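Periplasmic sugar-binding protein (PDB 4RXU) binds beta-D-glucopyranose between its two lobes and probably serves as the solute-binding component of an ABC-type sugar transporter. Local coordinates at residues A[131-136]-A[298-303]; A[294-299]-A[338-343]; A[148-153]-A[187-192]; A[142-147]-A[177-182]. One frame throughout, in Å; residues are numbered along the deposited sequence.

Contact 1 of 4, residues A[131-136]-A[298-303]. With BGC (beta-D-glucopyranose), chain C.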
loop_
_atom_site.group_PDB
_atom_site.type_symbol
_atom_site.label_atom_id
_atom_site.label_comp_id
_atom_site.label_asym_id
_atom_site.label_seq_id
_atom_site.Cartn_x
_atom_site.Cartn_y
_atom_site.Cartn_z
ATOM N N VAL A 131 -10.193 -8.708 -2.077
ATOM C CA VAL A 131 -9.770 -8.127 -3.340
ATOM C C VAL A 131 -8.532 -7.294 -3.037
ATOM O O VAL A 131 -8.571 -6.356 -2.258
ATOM C CB VAL A 131 -10.875 -7.238 -3.943
ATOM C CG1 VAL A 131 -10.363 -6.461 -5.144
ATOM C CG2 VAL A 131 -12.089 -8.077 -4.314
ATOM N N THR A 132 -7.426 -7.673 -3.660
ATOM C CA THR A 132 -6.118 -7.141 -3.298
ATOM C C THR A 132 -5.141 -7.104 -4.468
ATOM O O THR A 132 -5.256 -7.880 -5.426
ATOM C CB THR A 132 -5.514 -7.976 -2.129
ATOM O OG1 THR A 132 -4.305 -7.385 -1.644
ATOM C CG2 THR A 132 -5.197 -9.431 -2.560
ATOM N N PHE A 133 -4.170 -6.211 -4.353
ATOM C CA PHE A 133 -2.954 -6.328 -5.139
ATOM C C PHE A 133 -2.005 -7.318 -4.477
ATOM O O PHE A 133 -2.140 -7.675 -3.302
ATOM C CB PHE A 133 -2.258 -4.987 -5.280
ATOM C CG PHE A 133 -3.066 -3.956 -6.011
ATOM C CD1 PHE A 133 -3.321 -4.074 -7.367
ATOM C CD2 PHE A 133 -3.581 -2.856 -5.324
ATOM C CE1 PHE A 133 -4.054 -3.112 -8.022
ATOM C CE2 PHE A 133 -4.307 -1.896 -5.986
ATOM C CZ PHE A 133 -4.537 -2.029 -7.333
ATOM N N ASP A 134 -1.010 -7.765 -5.222
ATOM C CA ASP A 134 0.010 -8.673 -4.660
ATOM C C ASP A 134 0.995 -7.848 -3.816
ATOM O O ASP A 134 2.012 -7.363 -4.308
ATOM C CB ASP A 134 0.743 -9.371 -5.799
ATOM C CG ASP A 134 1.707 -10.459 -5.329
ATOM O OD1 ASP A 134 2.114 -10.478 -4.145
ATOM O OD2 ASP A 134 2.084 -11.313 -6.174
ATOM N N SER A 135 0.676 -7.664 -2.541
ATOM C CA SER A 135 1.461 -6.777 -1.675
ATOM C C SER A 135 2.874 -7.258 -1.356
ATOM O O SER A 135 3.796 -6.436 -1.206
ATOM C CB SER A 135 0.733 -6.481 -0.370
ATOM O OG SER A 135 -0.466 -5.763 -0.603
ATOM N N ILE A 136 3.048 -8.572 -1.246
ATOM C CA ILE A 136 4.406 -9.104 -1.058
ATOM C C ILE A 136 5.286 -8.692 -2.262
ATOM O O ILE A 136 6.450 -8.264 -2.102
ATOM C CB ILE A 136 4.376 -10.634 -0.865
ATOM C CG1 ILE A 136 3.781 -11.005 0.516
ATOM C CG2 ILE A 136 5.761 -11.279 -1.034
ATOM C CD1 ILE A 136 4.672 -10.719 1.714
ATOM N N LYS A 298 -0.005 0.021 -9.189
ATOM C CA LYS A 298 -1.087 -0.883 -8.816
ATOM C C LYS A 298 -2.350 -0.379 -9.513
ATOM O O LYS A 298 -2.844 0.698 -9.184
ATOM C CB LYS A 298 -1.249 -0.919 -7.289
ATOM C CG LYS A 298 0.075 -1.055 -6.534
ATOM C CD LYS A 298 -0.027 -1.533 -5.107
ATOM C CE LYS A 298 -0.937 -0.656 -4.282
ATOM N NZ LYS A 298 -0.793 -1.023 -2.843
ATOM N N ASP A 299 -2.815 -1.106 -10.527
ATOM C CA ASP A 299 -3.870 -0.596 -11.379
ATOM C C ASP A 299 -5.196 -0.654 -10.639
ATOM O O ASP A 299 -5.867 -1.675 -10.607
ATOM C CB ASP A 299 -3.903 -1.373 -12.705
ATOM C CG ASP A 299 -4.753 -0.714 -13.760
ATOM O OD1 ASP A 299 -5.667 0.077 -13.404
ATOM O OD2 ASP A 299 -4.499 -0.993 -14.954
ATOM N N VAL A 300 -5.544 0.479 -10.039
ATOM C CA VAL A 300 -6.781 0.618 -9.277
ATOM C C VAL A 300 -8.017 0.360 -10.125
ATOM O O VAL A 300 -9.053 -0.042 -9.607
ATOM C CB VAL A 300 -6.829 1.999 -8.565
ATOM C CG1 VAL A 300 -8.158 2.199 -7.847
ATOM C CG2 VAL A 300 -5.692 2.134 -7.558
ATOM N N ARG A 301 -7.939 0.572 -11.432
ATOM C CA ARG A 301 -9.077 0.195 -12.285
ATOM C C ARG A 301 -9.404 -1.299 -12.180
ATOM O O ARG A 301 -10.569 -1.699 -12.146
ATOM C CB ARG A 301 -8.811 0.540 -13.762
ATOM C CG ARG A 301 -8.465 1.995 -13.990
ATOM C CD ARG A 301 -8.051 2.246 -15.419
ATOM N NE ARG A 301 -6.836 1.522 -15.750
ATOM C CZ ARG A 301 -6.233 1.560 -16.926
ATOM N NH1 ARG A 301 -6.750 2.285 -17.920
ATOM N NH2 ARG A 301 -5.130 0.846 -17.110
ATOM N N THR A 302 -8.355 -2.119 -12.109
ATOM C CA THR A 302 -8.553 -3.560 -11.991
ATOM C C THR A 302 -9.111 -3.926 -10.613
ATOM O O THR A 302 -9.992 -4.766 -10.504
ATOM C CB THR A 302 -7.247 -4.328 -12.225
ATOM O OG1 THR A 302 -6.707 -3.926 -13.496
ATOM C CG2 THR A 302 -7.462 -5.847 -12.215
ATOM N N LEU A 303 -8.591 -3.293 -9.569
ATOM C CA LEU A 303 -9.015 -3.599 -8.213
ATOM C C LEU A 303 -10.505 -3.269 -8.074
ATOM O O LEU A 303 -11.298 -4.071 -7.556
ATOM C CB LEU A 303 -8.182 -2.806 -7.207
ATOM C CG LEU A 303 -8.163 -3.417 -5.795
ATOM C CD1 LEU A 303 -7.259 -4.635 -5.732
ATOM C CD2 LEU A 303 -7.740 -2.397 -4.751
HETATM C C2 BGC C . -2.335 0.742 0.229
HETATM C C3 BGC C . -1.313 1.638 -0.441
HETATM C C4 BGC C . -1.370 3.023 0.187
HETATM C C5 BGC C . -1.257 2.944 1.710
HETATM C C6 BGC C . -1.472 4.271 2.402
HETATM C C1 BGC C . -1.923 0.729 1.691
HETATM O O1 BGC C . -2.609 -0.233 2.437
HETATM O O2 BGC C . -2.280 -0.563 -0.357
HETATM O O3 BGC C . -1.617 1.692 -1.832
HETATM O O4 BGC C . -0.229 3.777 -0.267
HETATM O O5 BGC C . -2.197 2.023 2.230
HETATM O O6 BGC C . -2.665 4.920 1.952
HETATM O O HOH W 1 -1.321 -3.653 -2.194
#

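Contact 2 of 4, residues A[294-299]-A[338-343]. With BGC (beta-D-glucopyranose), chain C.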
loop_
_atom_site.group_PDB
_atom_site.type_symbol
_atom_site.label_atom_id
_atom_site.label_comp_id
_atom_site.label_asym_id
_atom_site.label_seq_id
_atom_site.Cartn_x
_atom_site.Cartn_y
_atom_site.Cartn_z
ATOM N N MET A 294 11.576 5.230 -8.576
ATOM C CA MET A 294 10.579 4.307 -9.073
ATOM C C MET A 294 9.329 4.373 -8.258
ATOM O O MET A 294 9.333 4.843 -7.132
ATOM C CB MET A 294 11.079 2.859 -9.052
ATOM C CG MET A 294 11.319 2.289 -7.652
ATOM S SD MET A 294 9.862 1.484 -6.816
ATOM C CE MET A 294 10.174 -0.224 -7.312
ATOM N N THR A 295 8.257 3.866 -8.854
ATOM C CA THR A 295 7.039 3.592 -8.120
ATOM C C THR A 295 6.493 2.236 -8.577
ATOM O O THR A 295 6.616 1.847 -9.734
ATOM C CB THR A 295 5.960 4.704 -8.286
ATOM O OG1 THR A 295 4.896 4.520 -7.337
ATOM C CG2 THR A 295 5.388 4.720 -9.704
ATOM N N VAL A 296 5.867 1.526 -7.653
ATOM C CA VAL A 296 5.137 0.315 -7.978
ATOM C C VAL A 296 3.708 0.708 -8.372
ATOM O O VAL A 296 2.954 1.271 -7.577
ATOM C CB VAL A 296 5.163 -0.753 -6.871
ATOM C CG1 VAL A 296 4.339 -1.947 -7.313
ATOM C CG2 VAL A 296 6.601 -1.182 -6.580
ATOM N N PHE A 297 3.365 0.434 -9.630
ATOM C CA PHE A 297 2.056 0.773 -10.182
ATOM C C PHE A 297 1.090 -0.344 -9.847
ATOM O O PHE A 297 1.336 -1.492 -10.179
ATOM C CB PHE A 297 2.160 0.925 -11.704
ATOM C CG PHE A 297 0.834 1.022 -12.425
ATOM C CD1 PHE A 297 -0.139 1.926 -12.007
ATOM C CD2 PHE A 297 0.558 0.213 -13.522
ATOM C CE1 PHE A 297 -1.346 2.015 -12.673
ATOM C CE2 PHE A 297 -0.657 0.311 -14.192
ATOM C CZ PHE A 297 -1.607 1.203 -13.753
ATOM N N LYS A 298 -0.005 0.021 -9.189
ATOM C CA LYS A 298 -1.087 -0.883 -8.816
ATOM C C LYS A 298 -2.350 -0.379 -9.513
ATOM O O LYS A 298 -2.844 0.698 -9.184
ATOM C CB LYS A 298 -1.249 -0.919 -7.289
ATOM C CG LYS A 298 0.075 -1.055 -6.534
ATOM C CD LYS A 298 -0.027 -1.533 -5.107
ATOM C CE LYS A 298 -0.937 -0.656 -4.282
ATOM N NZ LYS A 298 -0.793 -1.023 -2.843
ATOM N N ASP A 299 -2.815 -1.106 -10.527
ATOM C CA ASP A 299 -3.870 -0.596 -11.379
ATOM C C ASP A 299 -5.196 -0.654 -10.639
ATOM O O ASP A 299 -5.867 -1.675 -10.607
ATOM C CB ASP A 299 -3.903 -1.373 -12.705
ATOM C CG ASP A 299 -4.753 -0.714 -13.760
ATOM O OD1 ASP A 299 -5.667 0.077 -13.404
ATOM O OD2 ASP A 299 -4.499 -0.993 -14.954
ATOM N N SER A 338 -4.516 -9.112 -7.927
ATOM C CA SER A 338 -4.113 -8.379 -9.138
ATOM C C SER A 338 -2.625 -8.075 -9.069
ATOM O O SER A 338 -2.115 -7.843 -7.965
ATOM C CB SER A 338 -4.918 -7.043 -9.230
ATOM O OG SER A 338 -6.088 -7.288 -9.932
ATOM N N PRO A 339 -1.916 -8.091 -10.223
ATOM C CA PRO A 339 -0.481 -7.869 -10.149
ATOM C C PRO A 339 -0.064 -6.419 -10.051
ATOM O O PRO A 339 -0.860 -5.480 -10.236
ATOM C CB PRO A 339 0.036 -8.465 -11.456
ATOM C CG PRO A 339 -1.077 -8.372 -12.397
ATOM C CD PRO A 339 -2.300 -8.602 -11.554
ATOM N N VAL A 340 1.223 -6.257 -9.794
ATOM C CA VAL A 340 1.822 -4.937 -9.631
ATOM C C VAL A 340 3.088 -4.828 -10.501
ATOM O O VAL A 340 3.745 -5.838 -10.782
ATOM C CB VAL A 340 2.121 -4.614 -8.145
ATOM C CG1 VAL A 340 0.852 -4.757 -7.321
ATOM C CG2 VAL A 340 3.260 -5.474 -7.582
ATOM N N VAL A 341 3.409 -3.601 -10.923
ATOM C CA VAL A 341 4.452 -3.385 -11.934
ATOM C C VAL A 341 5.365 -2.254 -11.537
ATOM O O VAL A 341 4.914 -1.174 -11.158
ATOM C CB VAL A 341 3.800 -3.050 -13.312
ATOM C CG1 VAL A 341 4.823 -2.695 -14.375
ATOM C CG2 VAL A 341 2.984 -4.238 -13.764
ATOM N N THR A 342 6.660 -2.486 -11.640
ATOM C CA THR A 342 7.604 -1.428 -11.366
ATOM C C THR A 342 7.658 -0.399 -12.498
ATOM O O THR A 342 7.842 -0.738 -13.659
ATOM C CB THR A 342 9.007 -1.979 -11.134
ATOM O OG1 THR A 342 9.030 -2.653 -9.877
ATOM C CG2 THR A 342 10.049 -0.849 -11.117
ATOM N N VAL A 343 7.512 0.860 -12.104
ATOM C CA VAL A 343 7.572 1.977 -13.035
ATOM C C VAL A 343 8.746 2.891 -12.719
ATOM O O VAL A 343 8.894 3.395 -11.598
ATOM C CB VAL A 343 6.242 2.739 -13.078
ATOM C CG1 VAL A 343 6.380 3.979 -13.953
ATOM C CG2 VAL A 343 5.171 1.788 -13.599
HETATM C C2 BGC C . -2.335 0.742 0.229
HETATM C C3 BGC C . -1.313 1.638 -0.441
HETATM C C4 BGC C . -1.370 3.023 0.187
HETATM C C5 BGC C . -1.257 2.944 1.710
HETATM C C6 BGC C . -1.472 4.271 2.402
HETATM C C1 BGC C . -1.923 0.729 1.691
HETATM O O1 BGC C . -2.609 -0.233 2.437
HETATM O O2 BGC C . -2.280 -0.563 -0.357
HETATM O O3 BGC C . -1.617 1.692 -1.832
HETATM O O4 BGC C . -0.229 3.777 -0.267
HETATM O O5 BGC C . -2.197 2.023 2.230
HETATM O O6 BGC C . -2.665 4.920 1.952
HETATM O O HOH W 2 -0.660 -2.992 -11.610
#

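Contact 3 of 4, residues A[148-153]-A[187-192]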
loop_
_atom_site.group_PDB
_atom_site.type_symbol
_atom_site.label_atom_id
_atom_site.label_comp_id
_atom_site.label_asym_id
_atom_site.label_seq_id
_atom_site.Cartn_x
_atom_site.Cartn_y
_atom_site.Cartn_z
ATOM N N ASP A 148 19.306 -3.806 -7.295
ATOM C CA ASP A 148 19.769 -3.787 -8.673
ATOM C C ASP A 148 20.614 -2.567 -8.975
ATOM O O ASP A 148 21.377 -2.563 -9.952
ATOM C CB ASP A 148 18.585 -3.844 -9.650
ATOM C CG ASP A 148 17.909 -5.227 -9.706
ATOM O OD1 ASP A 148 18.431 -6.214 -9.147
ATOM O OD2 ASP A 148 16.823 -5.320 -10.313
ATOM N N HIS A 149 20.477 -1.537 -8.147
ATOM C CA HIS A 149 21.263 -0.308 -8.287
ATOM C C HIS A 149 22.381 -0.116 -7.273
ATOM O O HIS A 149 22.939 0.969 -7.186
ATOM C CB HIS A 149 20.343 0.890 -8.282
ATOM C CG HIS A 149 19.522 0.954 -9.510
ATOM N ND1 HIS A 149 18.364 0.222 -9.673
ATOM C CD2 HIS A 149 19.748 1.571 -10.687
ATOM C CE1 HIS A 149 17.899 0.412 -10.894
ATOM N NE2 HIS A 149 18.708 1.241 -11.520
ATOM N N ALA A 150 22.714 -1.165 -6.521
ATOM C CA ALA A 150 23.801 -1.093 -5.533
ATOM C C ALA A 150 24.890 -2.034 -5.948
ATOM O O ALA A 150 24.594 -3.138 -6.449
ATOM C CB ALA A 150 23.281 -1.492 -4.163
ATOM N N SER A 151 26.140 -1.595 -5.755
ATOM C CA SER A 151 27.304 -2.470 -5.902
ATOM C C SER A 151 28.286 -2.243 -4.793
ATOM O O SER A 151 28.207 -1.257 -4.060
ATOM C CB SER A 151 28.010 -2.285 -7.241
ATOM O OG SER A 151 28.117 -0.921 -7.563
ATOM N N GLY A 152 29.211 -3.188 -4.685
ATOM C CA GLY A 152 30.222 -3.152 -3.654
ATOM C C GLY A 152 29.592 -3.330 -2.292
ATOM O O GLY A 152 28.503 -3.881 -2.159
ATOM N N THR A 153 30.280 -2.839 -1.277
ATOM C CA THR A 153 29.872 -3.038 0.097
ATOM C C THR A 153 29.699 -1.754 0.860
ATOM O O THR A 153 30.261 -0.714 0.524
ATOM C CB THR A 153 30.885 -3.909 0.861
ATOM O OG1 THR A 153 32.203 -3.338 0.775
ATOM C CG2 THR A 153 30.867 -5.318 0.305
ATOM N N GLY A 187 26.885 -7.877 3.478
ATOM C CA GLY A 187 27.651 -6.631 3.594
ATOM C C GLY A 187 27.386 -5.596 2.506
ATOM O O GLY A 187 27.960 -4.508 2.549
ATOM N N THR A 188 26.487 -5.902 1.571
ATOM C CA THR A 188 26.189 -4.945 0.513
ATOM C C THR A 188 25.575 -3.667 1.059
ATOM O O THR A 188 25.992 -2.563 0.700
ATOM C CB THR A 188 25.262 -5.561 -0.539
ATOM O OG1 THR A 188 25.895 -6.716 -1.104
ATOM C CG2 THR A 188 24.953 -4.556 -1.651
ATOM N N PHE A 189 24.577 -3.837 1.924
ATOM C CA PHE A 189 23.916 -2.732 2.595
ATOM C C PHE A 189 24.212 -2.708 4.094
ATOM O O PHE A 189 24.375 -3.753 4.729
ATOM C CB PHE A 189 22.406 -2.829 2.440
ATOM C CG PHE A 189 21.909 -2.593 1.057
ATOM C CD1 PHE A 189 22.069 -1.354 0.455
ATOM C CD2 PHE A 189 21.236 -3.610 0.369
ATOM C CE1 PHE A 189 21.562 -1.134 -0.814
ATOM C CE2 PHE A 189 20.735 -3.392 -0.901
ATOM C CZ PHE A 189 20.906 -2.156 -1.498
ATOM N N VAL A 190 24.215 -1.500 4.639
ATOM C CA VAL A 190 24.340 -1.282 6.061
ATOM C C VAL A 190 23.187 -0.406 6.492
ATOM O O VAL A 190 23.023 0.700 5.988
ATOM C CB VAL A 190 25.670 -0.603 6.426
ATOM C CG1 VAL A 190 25.734 -0.218 7.892
ATOM C CG2 VAL A 190 26.836 -1.507 6.084
ATOM N N ILE A 191 22.365 -0.939 7.394
ATOM C CA ILE A 191 21.172 -0.245 7.859
ATOM C C ILE A 191 21.544 0.952 8.726
ATOM O O ILE A 191 22.253 0.793 9.717
ATOM C CB ILE A 191 20.280 -1.166 8.692
ATOM C CG1 ILE A 191 19.806 -2.385 7.884
ATOM C CG2 ILE A 191 19.056 -0.407 9.227
ATOM C CD1 ILE A 191 19.254 -3.489 8.764
ATOM N N LYS A 192 21.021 2.130 8.399
ATOM C CA LYS A 192 21.402 3.346 9.123
ATOM C C LYS A 192 20.355 3.940 10.046
ATOM O O LYS A 192 20.686 4.863 10.795
ATOM C CB LYS A 192 21.811 4.451 8.150
ATOM C CG LYS A 192 22.910 4.012 7.209
ATOM C CD LYS A 192 24.185 3.739 7.975
ATOM C CE LYS A 192 25.284 3.291 7.029
ATOM N NZ LYS A 192 26.565 3.290 7.771
HETATM O O HOH W 3 28.055 -6.512 -2.671
#

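Contact 4 of 4, residues A[142-147]-A[177-182]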
loop_
_atom_site.group_PDB
_atom_site.type_symbol
_atom_site.label_atom_id
_atom_site.label_comp_id
_atom_site.label_asym_id
_atom_site.label_seq_id
_atom_site.Cartn_x
_atom_site.Cartn_y
_atom_site.Cartn_z
ATOM N N GLN A 142 10.142 -3.180 -4.669
ATOM C CA GLN A 142 10.805 -2.014 -4.107
ATOM C C GLN A 142 12.249 -2.362 -3.738
ATOM O O GLN A 142 13.206 -1.671 -4.113
ATOM C CB GLN A 142 10.038 -1.499 -2.895
ATOM C CG GLN A 142 8.698 -0.895 -3.241
ATOM C CD GLN A 142 7.885 -0.563 -2.040
ATOM O OE1 GLN A 142 8.035 -1.177 -0.996
ATOM N NE2 GLN A 142 7.008 0.412 -2.176
ATOM N N ALA A 143 12.397 -3.420 -2.958
ATOM C CA ALA A 143 13.737 -3.824 -2.538
ATOM C C ALA A 143 14.645 -4.227 -3.702
ATOM O O ALA A 143 15.839 -3.900 -3.718
ATOM C CB ALA A 143 13.649 -4.953 -1.531
ATOM N N GLN A 144 14.079 -4.954 -4.657
ATOM C CA GLN A 144 14.848 -5.442 -5.794
ATOM C C GLN A 144 15.417 -4.268 -6.607
ATOM O O GLN A 144 16.552 -4.322 -7.053
ATOM C CB GLN A 144 14.011 -6.390 -6.660
ATOM C CG GLN A 144 14.845 -7.149 -7.674
ATOM C CD GLN A 144 15.801 -8.105 -6.995
ATOM O OE1 GLN A 144 15.378 -8.973 -6.234
ATOM N NE2 GLN A 144 17.091 -7.934 -7.244
ATOM N N TYR A 145 14.644 -3.194 -6.736
ATOM C CA TYR A 145 15.120 -1.991 -7.414
ATOM C C TYR A 145 16.375 -1.450 -6.713
ATOM O O TYR A 145 17.377 -1.140 -7.357
ATOM C CB TYR A 145 14.031 -0.901 -7.500
ATOM C CG TYR A 145 14.561 0.314 -8.208
ATOM C CD1 TYR A 145 15.260 1.291 -7.500
ATOM C CD2 TYR A 145 14.419 0.462 -9.579
ATOM C CE1 TYR A 145 15.801 2.395 -8.134
ATOM C CE2 TYR A 145 14.947 1.565 -10.233
ATOM C CZ TYR A 145 15.630 2.520 -9.507
ATOM O OH TYR A 145 16.163 3.599 -10.144
ATOM N N LEU A 146 16.346 -1.406 -5.388
ATOM C CA LEU A 146 17.474 -0.906 -4.626
ATOM C C LEU A 146 18.685 -1.807 -4.835
ATOM O O LEU A 146 19.800 -1.335 -5.112
ATOM C CB LEU A 146 17.137 -0.792 -3.151
ATOM C CG LEU A 146 16.046 0.244 -2.843
ATOM C CD1 LEU A 146 15.701 0.198 -1.366
ATOM C CD2 LEU A 146 16.384 1.691 -3.209
ATOM N N VAL A 147 18.454 -3.108 -4.696
ATOM C CA VAL A 147 19.521 -4.096 -4.883
ATOM C C VAL A 147 20.153 -3.970 -6.280
ATOM O O VAL A 147 21.391 -3.977 -6.429
ATOM C CB VAL A 147 18.992 -5.532 -4.670
ATOM C CG1 VAL A 147 20.064 -6.546 -5.000
ATOM C CG2 VAL A 147 18.559 -5.746 -3.218
ATOM N N TRP A 177 11.950 -7.073 2.952
ATOM C CA TRP A 177 12.936 -7.665 3.854
ATOM C C TRP A 177 13.518 -8.941 3.268
ATOM O O TRP A 177 14.713 -9.236 3.420
ATOM C CB TRP A 177 12.292 -7.997 5.196
ATOM C CG TRP A 177 13.268 -8.527 6.217
ATOM C CD1 TRP A 177 13.388 -9.818 6.630
ATOM C CD2 TRP A 177 14.267 -7.770 6.937
ATOM N NE1 TRP A 177 14.393 -9.914 7.572
ATOM C CE2 TRP A 177 14.931 -8.670 7.795
ATOM C CE3 TRP A 177 14.635 -6.415 6.965
ATOM C CZ2 TRP A 177 15.967 -8.259 8.659
ATOM C CZ3 TRP A 177 15.651 -6.002 7.827
ATOM C CH2 TRP A 177 16.308 -6.924 8.660
ATOM N N LYS A 178 12.663 -9.721 2.619
ATOM C CA LYS A 178 13.118 -11.000 2.086
ATOM C C LYS A 178 14.031 -10.860 0.881
ATOM O O LYS A 178 14.668 -11.834 0.491
ATOM C CB LYS A 178 11.953 -11.959 1.879
ATOM C CG LYS A 178 11.268 -12.216 3.228
ATOM C CD LYS A 178 10.522 -13.497 3.247
ATOM C CE LYS A 178 10.172 -13.970 4.634
ATOM N NZ LYS A 178 9.123 -15.000 4.433
ATOM N N VAL A 179 14.117 -9.646 0.332
ATOM C CA VAL A 179 15.129 -9.302 -0.665
ATOM C C VAL A 179 16.321 -8.587 -0.036
ATOM O O VAL A 179 17.481 -8.859 -0.379
ATOM C CB VAL A 179 14.495 -8.441 -1.789
ATOM C CG1 VAL A 179 15.550 -7.830 -2.707
ATOM C CG2 VAL A 179 13.496 -9.265 -2.593
ATOM N N LEU A 180 16.046 -7.654 0.862
ATOM C CA LEU A 180 17.139 -6.893 1.459
ATOM C C LEU A 180 18.003 -7.664 2.462
ATOM O O LEU A 180 19.209 -7.446 2.530
ATOM C CB LEU A 180 16.633 -5.604 2.118
ATOM C CG LEU A 180 15.932 -4.598 1.219
ATOM C CD1 LEU A 180 15.198 -3.554 2.054
ATOM C CD2 LEU A 180 16.904 -3.929 0.268
ATOM N N GLN A 181 17.386 -8.550 3.238
ATOM C CA GLN A 181 18.099 -9.179 4.331
ATOM C C GLN A 181 19.364 -9.927 3.861
ATOM O O GLN A 181 20.434 -9.766 4.461
ATOM C CB GLN A 181 17.162 -10.053 5.179
ATOM C CG GLN A 181 17.837 -10.731 6.366
ATOM C CD GLN A 181 18.637 -11.983 5.985
ATOM O OE1 GLN A 181 18.243 -12.747 5.092
ATOM N NE2 GLN A 181 19.751 -12.211 6.690
ATOM N N PRO A 182 19.265 -10.714 2.777
ATOM C CA PRO A 182 20.503 -11.353 2.332
ATOM C C PRO A 182 21.579 -10.356 1.930
ATOM O O PRO A 182 22.756 -10.629 2.083
ATOM C CB PRO A 182 20.068 -12.130 1.097
ATOM C CG PRO A 182 18.630 -12.413 1.316
ATOM C CD PRO A 182 18.085 -11.253 2.080
#

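Contact 1 of 4, residues A[131-136]-A[298-303]
K298, a residue of the glucose pocket, lies across the ring of F133 and carries its amino group on to the bound sugar. CB sits almost squarely over one face, 3.4 Å from the ring centroid and 8° off the normal, a CH-pi contact. CG leads off the ring and runs beside V340. Further out, CD passes 3.8 Å from F133 CD2. The chain bends at chi3 (-56°), which keeps CE beside the same rim, 3.6 Å from F133 CD2. NZ then donates to glucose O2 at 2.9 Å and O3 at 3.0 Å. Q277 OE1 also accepts from it, as does a water that joins it to S135 OG. L303 CD1 covers the opposite ring face, 3.9 Å from the centroid, so F133 backs the lysine and L303 backs F133; V300 N lies at the ring edge. L303 CD1 also packs on V131 CG1, at 3.6 Å. With an alanine in place of F133, a gap is likely to open between K298 and L303, and the lysine's aliphatic part would probably lose the surface it lies on. D299, at the N-cap of helix 300-315, accepts a weak bond from R301 N and is gripped side-on by R301, NE to OD1 and NH2 to OD2. The contact joins strand 129-133 to helix 300-315 where the chain passes between the lobes, with R44 of helix 44-59 packing on K298 and L303 and strand 332-343 beside F133.

Contact 2 of 4, residues A[294-299]-A[338-343]
Two of the segments that link the lobes of this periplasmic-binding-protein fold, strands 295-298 and 332-343, pair here as an antiparallel ladder in the mixed sheet. T295 and V343 form one hydrogen-bonded pair, with T295 N to V343 O at 2.9 Å and V343 N to T295 O at 2.7 Å. F297 and V341 form the next, F297 N reaching V341 O at 2.7 Å, and V296 faces T342 between them as a non-hydrogen-bonded pair. V296 CG1 meets V340 CB obliquely at 3.6 Å on the face where K298 CG runs alongside V340 CG1; V138 of helix 135-148 covers this patch. On the other face F297 CB packs on V343 CG2 at 3.7 Å, with L352 of helix 348-354 packing on F297 and V348 on V343. M294, bent at chi2 and chi3, brings CE across T342, whose OG1 bonds to Q141. A water beside the F297-V341 pair donates to F297 O (2.9 Å) and P339 O (2.8 Å) and accepts from D299 N, bridging the two segments.

Contact 3 of 4, residues A[148-153]-A[187-192]
The ring of F189 takes the methyl of A150 obliquely, with A150 CB 3.6 Å from F189 CZ and 3.8 Å from CE1, while the ring of Y247 meets it edge-to-face. CB of F189 itself leads away from A150; with CG anti to the carbonyl carbon (chi1 -69°), the ring swings back to touch the methyl. L180 and I184 of helix 167-185 pack on the same phenylalanine. The two segments hold the loop leading into strand 155-159 and the short strand 189-191, neighbours in the four-stranded parallel sheet, which helix 167-185 connects as a beta-alpha-beta crossover. Where that helix ends, G187 adopts a positive phi of 89°, a conformation in which a CB would jam against the preceding carbonyl. T153 CB rests 3.4 Å from G187 O. Next along, T188 CG2 lies 3.6 Å from G152 O, and a water donates to both G152 O and T188 OG1, each at 2.7 Å. T188 OG1 is also hydrogen-bonded to D186 OD1.

Contact 4 of 4, residues A[142-147]-A[177-182]
V179, L180 and A143 carry this helix-to-helix contact, in which the axes of the two short segments run 29° apart in direction and come within 8.4 Å. The methyl of A143 is the point where they press together: its CB lies 3.6 Å from V179 CB and equally 3.6 Å from L180 CG, entering between the two larger side chains. V179 has the most surface covered. Its CG1, anti to the backbone N (chi1 169°), reaches the facing helix and touches both A143 CB, at 3.6 Å, and V147 CG2, at 3.7 Å. Q144 crosses V179 at about a right angle: bent at chi2, it sets OE1 3.7 Å from V179 CG1, while its NE2 bonds to D148. L180 approaches from the other flank, with CD2 3.9 Å from A143 CB and 4.3 Å from V147 CG2. Shortened to an alanine, L180 would probably leave a gap beside A143 and V147, with the methyl of A143 packed on V179 but no longer on the leucine branch. The helix is kinked here: V179 N makes no bond to the turn before, and P182, a proline, has no N-H to offer one. Helices 135-148 and 167-185 thus lie side by side against the parallel sheet of the second lobe: L180 and Q142 rest on L249 of strand 246-249, and L146 on F273 of strand 269-274.

How the contacts relate
Contacts 1 and 2 lie in the interlobe region, centres 9 Å apart, and share K298, through which both reach the glucose; strands 129-133 and 332-343 join them in the mixed sheet, where T132 and D134 pair with S338. Contacts 3 and 4, centres 10 Å apart, lie in the lobe of the parallel sheet; their segments alternate along the chain, and F189 packs on V147 and L180. Both are nested in the loop contact 1 closes, and close before contact 2 opens. Contact 4's centre is 21 Å from contact 1's and 16 Å from contact 2's. Helix 135-148 serves contacts 1 and 4, and M294 touches Q142 and Y145, so packing runs from the interlobe strands into that lobe.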